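Local coordinates for DUF655 domain-containing protein (Archaeoglobus fulgidus, PDB 2I5H) that is of unknown function but, as a DUF655 protein of the helix-hairpin-helix clan, possibly acts on nucleic acids, at residues Y20-P32 and T95-I109. Residues are numbered along the deposited sequence; the frame is centred on the assembly and turned at random.
Sequences YAYVLDFMPYGHP and TPAAKTELPYVIEHI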
loop_
_atom_site.group_PDB
_atom_site.type_symbol
_atom_site.label_atom_id
_atom_site.label_comp_id
_atom_site.label_asym_id
_atom_site.label_seq_id
_atom_site.Cartn_x
_atom_site.Cartn_y
_atom_site.Cartn_z
ATOM N N TYR A 20 -12.291 2.373 -1.225
ATOM C CA TYR A 20 -11.583 3.616 -0.938
ATOM C C TYR A 20 -10.117 3.520 -1.354
ATOM O O TYR A 20 -9.531 2.443 -1.327
ATOM C CB TYR A 20 -11.648 3.925 0.555
ATOM C CG TYR A 20 -13.017 4.339 1.037
ATOM C CD1 TYR A 20 -13.443 5.661 0.937
ATOM C CD2 TYR A 20 -13.885 3.407 1.598
ATOM C CE1 TYR A 20 -14.704 6.049 1.390
ATOM C CE2 TYR A 20 -15.147 3.782 2.054
ATOM C CZ TYR A 20 -15.548 5.102 1.949
ATOM O OH TYR A 20 -16.790 5.474 2.413
ATOM N N ALA A 21 -9.536 4.651 -1.739
ATOM C CA ALA A 21 -8.127 4.699 -2.134
ATOM C C ALA A 21 -7.504 5.995 -1.638
ATOM O O ALA A 21 -8.208 6.949 -1.290
ATOM C CB ALA A 21 -7.994 4.606 -3.655
ATOM N N TYR A 22 -6.177 6.026 -1.610
ATOM C CA TYR A 22 -5.446 7.204 -1.159
ATOM C C TYR A 22 -4.692 7.831 -2.330
ATOM O O TYR A 22 -4.095 7.132 -3.154
ATOM C CB TYR A 22 -4.484 6.813 -0.032
ATOM C CG TYR A 22 -5.160 6.620 1.314
ATOM C CD1 TYR A 22 -5.119 7.621 2.285
ATOM C CD2 TYR A 22 -5.838 5.442 1.614
ATOM C CE1 TYR A 22 -5.735 7.453 3.526
ATOM C CE2 TYR A 22 -6.460 5.260 2.855
ATOM C CZ TYR A 22 -6.402 6.270 3.803
ATOM O OH TYR A 22 -6.992 6.090 5.033
ATOM N N VAL A 23 -4.736 9.158 -2.407
ATOM C CA VAL A 23 -4.096 9.893 -3.482
ATOM C C VAL A 23 -2.572 9.888 -3.410
ATOM O O VAL A 23 -1.985 10.208 -2.378
ATOM C CB VAL A 23 -4.588 11.361 -3.510
ATOM C CG1 VAL A 23 -3.860 12.133 -4.590
ATOM C CG2 VAL A 23 -6.090 11.398 -3.737
ATOM N N LEU A 24 -1.950 9.519 -4.523
ATOM C CA LEU A 24 -0.500 9.477 -4.636
ATOM C C LEU A 24 0.011 10.692 -5.395
ATOM O O LEU A 24 1.097 11.203 -5.115
ATOM C CB LEU A 24 -0.061 8.219 -5.394
ATOM C CG LEU A 24 -0.438 6.849 -4.826
ATOM C CD1 LEU A 24 -0.076 5.764 -5.838
ATOM C CD2 LEU A 24 0.291 6.614 -3.513
ATOM N N ASP A 25 -0.781 11.146 -6.362
ATOM C CA ASP A 25 -0.398 12.271 -7.200
ATOM C C ASP A 25 -1.625 12.806 -7.931
ATOM O O ASP A 25 -2.438 12.027 -8.438
ATOM C CB ASP A 25 0.665 11.787 -8.203
ATOM C CG ASP A 25 1.247 12.908 -9.046
ATOM O OD1 ASP A 25 1.415 14.031 -8.534
ATOM O OD2 ASP A 25 1.558 12.651 -10.225
ATOM N N PHE A 26 -1.769 14.127 -7.958
ATOM C CA PHE A 26 -2.886 14.754 -8.664
ATOM C C PHE A 26 -2.358 15.615 -9.810
ATOM O O PHE A 26 -1.459 16.449 -9.620
ATOM C CB PHE A 26 -3.740 15.607 -7.714
ATOM C CG PHE A 26 -4.822 16.395 -8.419
ATOM C CD1 PHE A 26 -5.703 15.762 -9.307
ATOM C CD2 PHE A 26 -4.940 17.768 -8.224
ATOM C CE1 PHE A 26 -6.682 16.491 -9.991
ATOM C CE2 PHE A 26 -5.920 18.511 -8.904
ATOM C CZ PHE A 26 -6.793 17.870 -9.791
ATOM N N MET A 27 -2.912 15.400 -11.003
ATOM C CA MET A 27 -2.514 16.130 -12.206
ATOM C C MET A 27 -3.694 16.897 -12.798
ATOM O O MET A 27 -4.494 16.338 -13.562
ATOM C CB MET A 27 -1.986 15.159 -13.261
ATOM C CG MET A 27 -0.747 14.395 -12.839
ATOM S SD MET A 27 -0.399 12.986 -13.913
ATOM C CE MET A 27 -1.303 11.714 -13.080
ATOM N N PRO A 28 -3.812 18.191 -12.464
ATOM C CA PRO A 28 -4.902 19.042 -12.964
ATOM C C PRO A 28 -5.148 18.906 -14.464
ATOM O O PRO A 28 -6.300 18.858 -14.902
ATOM C CB PRO A 28 -4.438 20.445 -12.584
ATOM C CG PRO A 28 -3.725 20.209 -11.302
ATOM C CD PRO A 28 -2.926 18.952 -11.565
ATOM N N TYR A 29 -4.077 18.862 -15.254
ATOM C CA TYR A 29 -4.214 18.720 -16.708
ATOM C C TYR A 29 -3.785 17.358 -17.234
ATOM O O TYR A 29 -3.467 17.211 -18.421
ATOM C CB TYR A 29 -3.421 19.810 -17.441
ATOM C CG TYR A 29 -4.227 21.052 -17.733
ATOM C CD1 TYR A 29 -3.841 22.293 -17.232
ATOM C CD2 TYR A 29 -5.399 20.980 -18.494
ATOM C CE1 TYR A 29 -4.604 23.437 -17.475
ATOM C CE2 TYR A 29 -6.169 22.115 -18.739
ATOM C CZ TYR A 29 -5.768 23.338 -18.224
ATOM O OH TYR A 29 -6.553 24.453 -18.421
ATOM N N GLY A 30 -3.767 16.361 -16.358
ATOM C CA GLY A 30 -3.370 15.027 -16.776
ATOM C C GLY A 30 -1.880 14.855 -17.008
ATOM O O GLY A 30 -1.066 15.642 -16.525
ATOM N N HIS A 31 -1.512 13.822 -17.757
ATOM C CA HIS A 31 -0.103 13.558 -18.019
ATOM C C HIS A 31 0.563 14.631 -18.862
ATOM O O HIS A 31 0.041 15.044 -19.891
ATOM C CB HIS A 31 0.057 12.187 -18.673
ATOM C CG HIS A 31 -0.284 11.055 -17.757
ATOM N ND1 HIS A 31 0.487 10.731 -16.662
ATOM C CD2 HIS A 31 -1.333 10.198 -17.746
ATOM C CE1 HIS A 31 -0.073 9.724 -16.014
ATOM N NE2 HIS A 31 -1.178 9.382 -16.651
ATOM N N PRO A 32 1.738 15.101 -18.425
ATOM C CA PRO A 32 2.461 16.141 -19.160
ATOM C C PRO A 32 2.762 15.828 -20.624
ATOM O O PRO A 32 2.890 16.740 -21.440
ATOM C CB PRO A 32 3.728 16.350 -18.320
ATOM C CG PRO A 32 3.891 15.058 -17.578
ATOM C CD PRO A 32 2.481 14.682 -17.223
ATOM N N THR A 95 3.586 7.912 -11.872
ATOM C CA THR A 95 4.411 9.079 -12.166
ATOM C C THR A 95 5.569 9.055 -11.171
ATOM O O THR A 95 5.539 8.313 -10.193
ATOM C CB THR A 95 3.639 10.398 -11.954
ATOM O OG1 THR A 95 3.230 10.493 -10.583
ATOM C CG2 THR A 95 2.426 10.469 -12.863
ATOM N N PRO A 96 6.616 9.859 -11.415
ATOM C CA PRO A 96 7.757 9.892 -10.496
ATOM C C PRO A 96 7.311 10.321 -9.103
ATOM O O PRO A 96 7.752 9.769 -8.094
ATOM C CB PRO A 96 8.684 10.917 -11.142
ATOM C CG PRO A 96 8.429 10.702 -12.609
ATOM C CD PRO A 96 6.910 10.616 -12.644
ATOM N N ALA A 97 6.424 11.308 -9.062
ATOM C CA ALA A 97 5.900 11.821 -7.804
ATOM C C ALA A 97 5.113 10.726 -7.094
ATOM O O ALA A 97 5.242 10.544 -5.886
ATOM C CB ALA A 97 5.011 13.027 -8.067
ATOM N N ALA A 98 4.303 9.987 -7.846
ATOM C CA ALA A 98 3.519 8.911 -7.253
ATOM C C ALA A 98 4.415 7.819 -6.667
ATOM O O ALA A 98 4.129 7.280 -5.595
ATOM C CB ALA A 98 2.584 8.317 -8.291
ATOM N N LYS A 99 5.494 7.485 -7.373
ATOM C CA LYS A 99 6.410 6.464 -6.886
ATOM C C LYS A 99 7.065 6.912 -5.581
ATOM O O LYS A 99 7.225 6.121 -4.647
ATOM C CB LYS A 99 7.496 6.164 -7.928
ATOM C CG LYS A 99 7.000 5.439 -9.176
ATOM C CD LYS A 99 8.172 5.032 -10.049
ATOM C CE LYS A 99 7.716 4.299 -11.297
ATOM N NZ LYS A 99 8.884 3.921 -12.136
ATOM N N THR A 100 7.446 8.183 -5.512
ATOM C CA THR A 100 8.070 8.697 -4.299
ATOM C C THR A 100 7.107 8.638 -3.118
ATOM O O THR A 100 7.500 8.295 -2.006
ATOM C CB THR A 100 8.521 10.156 -4.464
ATOM O OG1 THR A 100 9.411 10.258 -5.579
ATOM C CG2 THR A 100 9.235 10.637 -3.203
ATOM N N GLU A 101 5.842 8.960 -3.368
ATOM C CA GLU A 101 4.843 8.969 -2.309
ATOM C C GLU A 101 4.322 7.597 -1.901
ATOM O O GLU A 101 3.888 7.422 -0.770
ATOM C CB GLU A 101 3.645 9.845 -2.707
ATOM C CG GLU A 101 3.952 11.324 -2.916
ATOM C CD GLU A 101 4.502 12.011 -1.672
ATOM O OE1 GLU A 101 4.199 11.568 -0.546
ATOM O OE2 GLU A 101 5.232 13.012 -1.825
ATOM N N LEU A 102 4.373 6.627 -2.810
ATOM C CA LEU A 102 3.840 5.296 -2.526
ATOM C C LEU A 102 4.197 4.704 -1.164
ATOM O O LEU A 102 3.305 4.341 -0.399
ATOM C CB LEU A 102 4.226 4.309 -3.642
ATOM C CG LEU A 102 3.580 2.913 -3.560
ATOM C CD1 LEU A 102 2.052 3.029 -3.610
ATOM C CD2 LEU A 102 4.083 2.051 -4.707
ATOM N N PRO A 103 5.497 4.606 -0.828
ATOM C CA PRO A 103 5.825 4.028 0.481
ATOM C C PRO A 103 5.238 4.777 1.679
ATOM O O PRO A 103 4.839 4.154 2.664
ATOM C CB PRO A 103 7.360 4.002 0.479
ATOM C CG PRO A 103 7.717 5.153 -0.414
ATOM C CD PRO A 103 6.715 5.026 -1.541
ATOM N N TYR A 104 5.184 6.105 1.595
ATOM C CA TYR A 104 4.639 6.918 2.680
ATOM C C TYR A 104 3.137 6.738 2.820
ATOM O O TYR A 104 2.609 6.703 3.932
ATOM C CB TYR A 104 4.953 8.397 2.445
ATOM C CG TYR A 104 6.428 8.702 2.489
ATOM C CD1 TYR A 104 7.129 8.665 3.693
ATOM C CD2 TYR A 104 7.134 8.981 1.323
ATOM C CE1 TYR A 104 8.505 8.897 3.730
ATOM C CE2 TYR A 104 8.503 9.214 1.346
ATOM C CZ TYR A 104 9.182 9.169 2.558
ATOM O OH TYR A 104 10.538 9.396 2.582
ATOM N N VAL A 105 2.446 6.633 1.690
ATOM C CA VAL A 105 1.001 6.457 1.696
ATOM C C VAL A 105 0.630 5.053 2.190
ATOM O O VAL A 105 -0.303 4.895 2.976
ATOM C CB VAL A 105 0.418 6.724 0.287
ATOM C CG1 VAL A 105 -1.075 6.454 0.263
ATOM C CG2 VAL A 105 0.682 8.176 -0.105
ATOM N N ILE A 106 1.363 4.038 1.744
ATOM C CA ILE A 106 1.089 2.675 2.193
ATOM C C ILE A 106 1.278 2.598 3.710
ATOM O O ILE A 106 0.485 1.971 4.415
ATOM C CB ILE A 106 2.025 1.653 1.510
ATOM C CG1 ILE A 106 1.652 1.521 0.029
ATOM C CG2 ILE A 106 1.915 0.295 2.202
ATOM C CD1 ILE A 106 2.555 0.590 -0.756
ATOM N N GLU A 107 2.324 3.246 4.209
ATOM C CA GLU A 107 2.603 3.253 5.641
ATOM C C GLU A 107 1.429 3.881 6.387
ATOM O O GLU A 107 1.024 3.402 7.443
ATOM C CB GLU A 107 3.883 4.037 5.919
ATOM C CG GLU A 107 4.338 4.009 7.367
ATOM C CD GLU A 107 5.610 4.804 7.580
ATOM O OE1 GLU A 107 5.584 6.030 7.346
ATOM O OE2 GLU A 107 6.634 4.206 7.971
ATOM N N HIS A 108 0.885 4.953 5.820
ATOM C CA HIS A 108 -0.250 5.651 6.407
ATOM C C HIS A 108 -1.438 4.702 6.495
ATOM O O HIS A 108 -2.108 4.615 7.525
ATOM C CB HIS A 108 -0.622 6.857 5.537
ATOM C CG HIS A 108 -1.760 7.666 6.074
ATOM N ND1 HIS A 108 -1.636 8.491 7.172
ATOM C CD2 HIS A 108 -3.045 7.782 5.661
ATOM C CE1 HIS A 108 -2.794 9.080 7.411
ATOM N NE2 HIS A 108 -3.666 8.668 6.508
ATOM N N ILE A 109 -1.693 3.992 5.401
ATOM C CA ILE A 109 -2.798 3.046 5.329
ATOM C C ILE A 109 -2.713 1.938 6.381
ATOM O O ILE A 109 -3.685 1.668 7.084
ATOM C CB ILE A 109 -2.870 2.401 3.927
ATOM C CG1 ILE A 109 -3.193 3.476 2.883
ATOM C CG2 ILE A 109 -3.929 1.305 3.901
ATOM C CD1 ILE A 109 -3.116 2.984 1.451
#
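Ile-109 lies over one face of the Tyr-22 ring, its CG1 4.0 Å from the ring centroid in a CH-pi contact. Tyr-22 CE1 lies near the plane of the His-108 imidazole, at its edge, 3.5 Å from His-108 CD2; the two rings form an oblique pair, planes at 73°. Val-105 CG1 packs against the root of the tyrosine, 3.4 Å from Tyr-22 CB. At the far end of the contact, Thr-95 CG2 touches the edge of the His-31 ring at CE1 and meets the sulfur end of Met-27 tip to tip; His-31 NE2 is hydrogen-bonded to Glu-57 OE1. Leu-24 fills the middle: CB rests on the Ala-98 methyl, while CD2 reaches Val-105 CG2 (3.8 Å) and Leu-102 CD1. The Asp-25 carboxylate swings away from its own backbone N (chi1 -174°) and extends toward the helix start, where Thr-95 OG1 donates to Asp-25 OD2 (2.8 Å) from above the carboxylate plane. The same OG1 accepts from Ala-98 N (3.0 Å, 155°), so the N-cap hydroxyl ties the first helical turn to the strand. A valine in place of Thr-95 would probably leave both Asp-25 OD2 and Ala-98 N without this partner, weakening the cap and freeing the carboxylate to turn. Leu-24 and Asp-25 form a classic beta bulge opposite Gln-46, whose OE1 accepts from Thr-95 N. Helix 96-111 thus lies across strand 20-27 of the antiparallel sheet, with Leu-24 and Val-105 also touching Val-48 of the adjacent strand 44-49, while Pro-103 and Ile-106 pack on helix 173-186.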